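Local coordinates for protein MamA (Candidatus Magnetobacterium bavaricum, PDB 3VTX) that is an all-helical protein of the tetratricopeptide repeat family, whose stacked helical hairpins form a curved scaffold of the kind generally used for protein-protein interactions, at residues Thr41-Gly46 / Ala73-Ile78. Sequence-based numbering, arbitrary orientation.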
loop_
_atom_site.group_PDB
_atom_site.type_symbol
_atom_site.label_atom_id
_atom_site.label_comp_id
_atom_site.label_asym_id
_atom_site.label_seq_id
_atom_site.Cartn_x
_atom_site.Cartn_y
_atom_site.Cartn_z
ATOM N N THR A 41 -15.099 3.241 12.065
ATOM C CA THR A 41 -14.177 3.019 13.209
ATOM C C THR A 41 -13.201 1.882 12.994
ATOM O O THR A 41 -12.023 2.031 13.320
ATOM C CB THR A 41 -14.924 2.913 14.528
ATOM O OG1 THR A 41 -15.693 4.119 14.639
ATOM C CG2 THR A 41 -13.933 2.871 15.831
ATOM N N LEU A 42 -13.660 0.791 12.428
ATOM C CA LEU A 42 -12.768 -0.326 12.102
ATOM C C LEU A 42 -11.660 0.118 11.166
ATOM O O LEU A 42 -10.476 -0.201 11.418
ATOM C CB LEU A 42 -13.532 -1.515 11.544
ATOM C CG LEU A 42 -14.297 -2.340 12.535
ATOM C CD1 LEU A 42 -15.331 -3.292 11.826
ATOM C CD2 LEU A 42 -13.417 -3.152 13.533
ATOM N N LEU A 43 -11.971 0.932 10.168
ATOM C CA LEU A 43 -10.965 1.387 9.216
ATOM C C LEU A 43 -10.016 2.365 9.902
ATOM O O LEU A 43 -8.833 2.331 9.703
ATOM C CB LEU A 43 -11.635 2.044 8.007
ATOM C CG LEU A 43 -10.657 2.490 6.952
ATOM C CD1 LEU A 43 -9.724 1.359 6.449
ATOM C CD2 LEU A 43 -11.501 3.095 5.757
ATOM N N LYS A 44 -10.544 3.271 10.717
ATOM C CA LYS A 44 -9.695 4.202 11.419
ATOM C C LYS A 44 -8.782 3.512 12.419
ATOM O O LYS A 44 -7.574 3.917 12.476
ATOM C CB LYS A 44 -10.510 5.287 12.161
ATOM C CG LYS A 44 -11.024 6.386 11.218
ATOM C CD LYS A 44 -12.128 7.202 11.931
ATOM C CE LYS A 44 -12.499 8.456 11.051
ATOM N NZ LYS A 44 -13.415 9.300 11.820
ATOM N N LEU A 45 -9.289 2.500 13.136
ATOM C CA LEU A 45 -8.414 1.756 14.102
ATOM C C LEU A 45 -7.319 1.022 13.326
ATOM O O LEU A 45 -6.153 1.020 13.691
ATOM C CB LEU A 45 -9.216 0.843 14.993
ATOM C CG LEU A 45 -8.498 -0.007 16.021
ATOM C CD1 LEU A 45 -7.671 0.945 16.915
ATOM C CD2 LEU A 45 -9.443 -0.886 16.758
ATOM N N GLY A 46 -7.698 0.396 12.223
ATOM C CA GLY A 46 -6.703 -0.252 11.343
ATOM C C GLY A 46 -5.638 0.734 10.908
ATOM O O GLY A 46 -4.449 0.447 10.963
ATOM N N ALA A 73 -11.872 0.033 -1.942
ATOM C CA ALA A 73 -10.571 -0.320 -2.550
ATOM C C ALA A 73 -9.435 -0.063 -1.526
ATOM O O ALA A 73 -8.493 -0.866 -1.388
ATOM C CB ALA A 73 -10.310 0.417 -3.863
ATOM N N GLU A 74 -9.541 1.042 -0.834
ATOM C CA GLU A 74 -8.503 1.452 0.151
ATOM C C GLU A 74 -8.368 0.423 1.254
ATOM O O GLU A 74 -7.257 0.071 1.634
ATOM C CB GLU A 74 -8.801 2.831 0.735
ATOM C CG GLU A 74 -7.724 3.333 1.693
ATOM C CD GLU A 74 -7.993 4.647 2.439
ATOM O OE1 GLU A 74 -9.098 4.842 2.998
ATOM O OE2 GLU A 74 -6.993 5.397 2.595
ATOM N N ALA A 75 -9.490 -0.023 1.807
ATOM C CA ALA A 75 -9.409 -1.035 2.846
ATOM C C ALA A 75 -8.667 -2.298 2.392
ATOM O O ALA A 75 -7.853 -2.829 3.127
ATOM C CB ALA A 75 -10.789 -1.375 3.375
ATOM N N TYR A 76 -9.001 -2.796 1.204
ATOM C CA TYR A 76 -8.320 -3.911 0.612
ATOM C C TYR A 76 -6.826 -3.621 0.382
ATOM O O TYR A 76 -5.999 -4.533 0.570
ATOM C CB TYR A 76 -9.049 -4.402 -0.633
ATOM C CG TYR A 76 -10.258 -5.261 -0.352
ATOM C CD1 TYR A 76 -10.116 -6.511 0.216
ATOM C CD2 TYR A 76 -11.561 -4.830 -0.701
ATOM C CE1 TYR A 76 -11.232 -7.299 0.467
ATOM C CE2 TYR A 76 -12.663 -5.630 -0.467
ATOM C CZ TYR A 76 -12.500 -6.840 0.088
ATOM O OH TYR A 76 -13.602 -7.686 0.300
ATOM N N TYR A 77 -6.507 -2.415 -0.073
ATOM C CA TYR A 77 -5.134 -2.043 -0.310
ATOM C C TYR A 77 -4.375 -2.116 1.013
ATOM O O TYR A 77 -3.240 -2.575 1.048
ATOM C CB TYR A 77 -5.055 -0.616 -0.920
ATOM C CG TYR A 77 -3.618 -0.074 -0.947
ATOM C CD1 TYR A 77 -2.627 -0.627 -1.809
ATOM C CD2 TYR A 77 -3.230 0.933 -0.067
ATOM C CE1 TYR A 77 -1.370 -0.117 -1.790
ATOM C CE2 TYR A 77 -1.903 1.437 -0.037
ATOM C CZ TYR A 77 -1.011 0.863 -0.903
ATOM O OH TYR A 77 0.306 1.285 -0.927
ATOM N N ILE A 78 -4.946 -1.563 2.075
ATOM C CA ILE A 78 -4.259 -1.507 3.356
ATOM C C ILE A 78 -4.144 -2.905 3.904
ATOM O O ILE A 78 -3.080 -3.288 4.355
ATOM C CB ILE A 78 -4.918 -0.564 4.358
ATOM C CG1 ILE A 78 -4.963 0.883 3.807
ATOM C CG2 ILE A 78 -4.172 -0.697 5.715
ATOM C CD1 ILE A 78 -5.861 1.899 4.629
#
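With its CG anti to the backbone N (chi1 -178°), Leu43 brings its isopropyl end within reach of helix 73-85, where Glu74 reaches back on a side chain whose CG is also anti to the backbone N (chi1 -177°), with the chain extended beyond it. The two side chains cross at about a right angle. Leu43 makes nearly all of the contact from its side, and its two methyls divide the partners between them. CD1 of Leu43 lies 4.2 Å from CB of Ala75 and 4.3 Å from CD1 of Ile78, residues three apart, nearly one turn, on the same helix, while CD2 of Leu43 meets OE1 of Glu74 at 4.1 Å. Between a methyl and a carboxylate oxygen this is van der Waals contact; the polar partner of OE1 of Glu74 is Lys47, one turn beyond Leu43 on helix 39-51, in a salt bridge. That ion pair, just beyond 41-46, and the leucine thus join the same two helices.

No hydrogen bond links the segments, and only 140 Å² is buried between them. Their axes approach to 11.3 Å at an angle of 35°, too far apart for backbones to touch, and the nearest CA atoms, those of Leu43 and Ala75, are 7.0 Å apart. Helix 55-68 packs against both: Phe65 touches Ala75, Leu62 touches Ile78, and Leu42 and Leu45 rest on Leu68 and Ser61. Such a roughly parallel pair of helices, with an antiparallel one connecting them in sequence, is characteristic of the helix stacking in a tetratricopeptide repeat superhelix.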